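Local coordinates for protein SM80.1 Vicilin (Solanum melongena, PDB 5VF5) that probably serves as a seed storage globulin of the 7S vicilin type, built from two cupin domains and carrying a bound copper ion, at residues Arg362-Arg366 with Glu367-Leu371. Residues are numbered along the deposited sequence; the frame is centred on the assembly and turned at random. Where two conformers were deposited one is given.
Sequences RNIDR and EAKEL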
ATOM      1  N   ARG A 362       1.990  29.193  12.223  1.00 13.18           N
ATOM      2  CA  ARG A 362       3.169  29.583  13.027  0.50 13.00           C
ATOM      3  C   ARG A 362       4.127  30.453  12.223  1.00 14.47           C
ATOM      4  O   ARG A 362       4.900  31.240  12.807  1.00 17.46           O
ATOM      5  CB  ARG A 362       3.976  28.357  13.553  0.50 13.02           C
ATOM      6  CG  ARG A 362       3.306  27.561  14.646  0.50 11.49           C
ATOM      7  CD  ARG A 362       3.200  28.323  15.974  0.50 12.63           C
ATOM      8  NE  ARG A 362       4.492  28.587  16.611  0.50 15.65           N
ATOM      9  CZ  ARG A 362       5.128  27.740  17.410  0.50 14.94           C
ATOM     10  NH1 ARG A 362       4.598  26.548  17.689  0.50 14.15           N
ATOM     11  NH2 ARG A 362       6.296  28.093  17.947  0.50 17.33           N
ATOM     12  N   ASN A 363       4.111  30.262  10.905  1.00 12.44           N
ATOM     13  CA  ASN A 363       5.027  30.917   9.968  1.00 12.91           C
ATOM     14  C   ASN A 363       4.358  31.998   9.140  1.00 12.36           C
ATOM     15  O   ASN A 363       4.888  32.389   8.080  1.00 15.00           O
ATOM     16  CB  ASN A 363       5.688  29.849   9.143  1.00 13.65           C
ATOM     17  CG  ASN A 363       6.570  28.967   9.990  1.00 17.38           C
ATOM     18  OD1 ASN A 363       7.338  29.487  10.799  1.00 19.18           O
ATOM     19  ND2 ASN A 363       6.377  27.649   9.922  1.00 24.81           N
ATOM     20  N   ILE A 364       3.229  32.512   9.657  1.00 13.99           N
ATOM     21  CA  ILE A 364       2.505  33.624   9.037  1.00 13.04           C
ATOM     22  C   ILE A 364       2.451  34.739  10.077  1.00 14.22           C
ATOM     23  O   ILE A 364       2.111  34.487  11.223  1.00 17.51           O
ATOM     24  CB  ILE A 364       1.106  33.181   8.546  1.00 14.12           C
ATOM     25  CG1 ILE A 364       1.318  32.131   7.439  1.00 14.17           C
ATOM     26  CG2 ILE A 364       0.308  34.381   8.058  1.00 14.45           C
ATOM     27  CD1 ILE A 364       0.069  31.528   6.854  1.00 15.06           C
ATOM     28  N   ASP A 365       2.767  35.966   9.665  1.00 13.66           N
ATOM     29  CA  ASP A 365       2.825  37.073  10.609  0.70 14.13           C
ATOM     30  C   ASP A 365       1.462  37.541  11.076  1.00 13.92           C
ATOM     31  O   ASP A 365       0.428  37.286  10.433  1.00 13.93           O
ATOM     32  CB  ASP A 365       3.633  38.216  10.013  0.70 17.70           C
ATOM     33  CG  ASP A 365       2.982  38.809   8.760  0.70 22.01           C
ATOM     34  OD1 ASP A 365       2.148  39.710   8.899  0.70 25.82           O
ATOM     35  OD2 ASP A 365       3.288  38.374   7.626  0.70 30.45           O
ATOM     36  N   ARG A 366       1.466  38.252  12.190  1.00 14.54           N
ATOM     37  CA  ARG A 366       0.243  38.717  12.810  1.00 15.30           C
ATOM     38  C   ARG A 366      -0.601  39.602  11.929  1.00 14.94           C
ATOM     39  O   ARG A 366      -1.807  39.435  11.838  1.00 15.67           O
ATOM     40  CB  ARG A 366       0.592  39.456  14.080  1.00 17.45           C
ATOM     41  CG  ARG A 366      -0.587  39.908  14.926  1.00 17.90           C
ATOM     42  CD  ARG A 366      -0.130  40.602  16.228  1.00 20.49           C
ATOM     43  NE  ARG A 366       0.577  39.623  17.005  1.00 21.18           N
ATOM     44  CZ  ARG A 366       1.873  39.634  17.298  1.00 27.69           C
ATOM     45  NH1 ARG A 366       2.655  40.673  16.995  1.00 37.43           N
ATOM     46  NH2 ARG A 366       2.374  38.608  17.968  1.00 32.24           N
ATOM     47  N   GLU A 367       0.033  40.526  11.228  1.00 15.43           N
ATOM     48  CA  GLU A 367      -0.690  41.424  10.337  0.50 15.71           C
ATOM     49  C   GLU A 367      -1.377  40.675   9.149  1.00 13.93           C
ATOM     50  O   GLU A 367      -2.514  40.961   8.747  1.00 15.24           O
ATOM     51  CB  GLU A 367       0.263  42.510   9.840  0.50 18.82           C
ATOM     52  CG  GLU A 367       0.816  43.408  10.950  0.50 19.99           C
ATOM     53  CD  GLU A 367       1.965  42.762  11.795  0.50 22.06           C
ATOM     54  OE1 GLU A 367       2.546  41.659  11.422  0.50 16.49           O
ATOM     55  OE2 GLU A 367       2.310  43.383  12.840  0.50 23.30           O
ATOM     56  N   ALA A 368      -0.674  39.654   8.639  1.00 13.80           N
ATOM     57  CA  ALA A 368      -1.239  38.799   7.609  1.00 13.26           C
ATOM     58  C   ALA A 368      -2.409  37.992   8.146  1.00 13.17           C
ATOM     59  O   ALA A 368      -3.392  37.780   7.421  1.00 13.15           O
ATOM     60  CB  ALA A 368      -0.195  37.884   7.029  1.00 13.75           C
ATOM     61  N   LYS A 369      -2.366  37.569   9.397  1.00 12.70           N
ATOM     62  CA  LYS A 369      -3.527  36.883   9.997  1.00 11.98           C
ATOM     63  C   LYS A 369      -4.704  37.832  10.117  1.00 13.08           C
ATOM     64  O   LYS A 369      -5.865  37.436   9.871  1.00 13.56           O
ATOM     65  CB  LYS A 369      -3.163  36.334  11.380  1.00 14.02           C
ATOM     66  CG  LYS A 369      -2.218  35.162  11.316  1.00 16.60           C
ATOM     67  CD  LYS A 369      -1.701  34.792  12.696  1.00 19.01           C
ATOM     68  CE  LYS A 369      -0.833  33.560  12.609  1.00 25.50           C
ATOM     69  NZ  LYS A 369       0.387  33.576  13.414  1.00 19.58           N
ATOM     70  N   GLU A 370      -4.449  39.064  10.536  1.00 13.78           N
ATOM     71  CA  GLU A 370      -5.496  40.060  10.652  1.00 14.13           C
ATOM     72  C   GLU A 370      -6.180  40.285   9.311  1.00 14.35           C
ATOM     73  O   GLU A 370      -7.418  40.350   9.228  1.00 17.09           O
ATOM     74  CB  GLU A 370      -4.929  41.380  11.214  1.00 15.99           C
ATOM     75  CG  GLU A 370      -5.939  42.541  11.206  1.00 18.98           C
ATOM     76  CD  GLU A 370      -5.623  43.614  12.210  1.00 21.81           C
ATOM     77  OE1 GLU A 370      -4.998  43.367  13.294  1.00 20.75           O
ATOM     78  OE2 GLU A 370      -6.012  44.743  11.900  1.00 27.50           O
ATOM     79  N   LEU A 371      -5.387  40.432   8.254  1.00 14.42           N
ATOM     80  CA  LEU A 371      -5.956  40.631   6.907  1.00 15.30           C
ATOM     81  C   LEU A 371      -6.671  39.389   6.390  1.00 15.88           C
ATOM     82  O   LEU A 371      -7.675  39.486   5.684  1.00 18.71           O
ATOM     83  CB  LEU A 371      -4.895  41.072   5.929  1.00 17.49           C
ATOM     84  CG  LEU A 371      -4.432  42.513   6.102  1.00 19.01           C
ATOM     85  CD1 LEU A 371      -3.108  42.749   5.433  1.00 21.76           C
ATOM     86  CD2 LEU A 371      -5.428  43.466   5.494  1.00 26.39           C
TER
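Asp-365 N-caps helix 366-373, in the helical extension that 7S vicilins carry beyond the cupin barrel. Its OD1 accepts from Ala-368 N at 2.8 Å, met from above the carboxylate plane, 47° out of it; chi1 of 64°, with CG between backbone N and carbonyl carbon, brings OD1 up to the Ala-368 N-H. Backbone bonds continue the helix: Lys-369 N to Asp-365 O (3.0 Å) and Glu-370 N to Arg-366 O (3.0 Å). Among the charges, Asp-365 OD1 and Glu-367 OE1 stand 3.2 Å apart, but each residue was modelled in two conformers and this approach belongs to one of them, so it is doubtful. A malonate ion, probably from the crystallisation liquor, accepts from Arg-366 N beside them. Arg-366 and buried Lys-369 both form salt bridges with Glu-381 of helix 377-385, which ties the two helices together. Apolar contact is slight: Ile-364 CG2 rests on Ala-368 CB at 3.7 Å. Lys-369 runs back past Asp-365 O, extended as far as CE, then bends at its last torsion, and its ammonium, also bonded to Trp-361 O, ties the incoming loop to the helix: NZ donates to Ile-364 O at 2.9 Å, tilted 19° from the carbonyl plane.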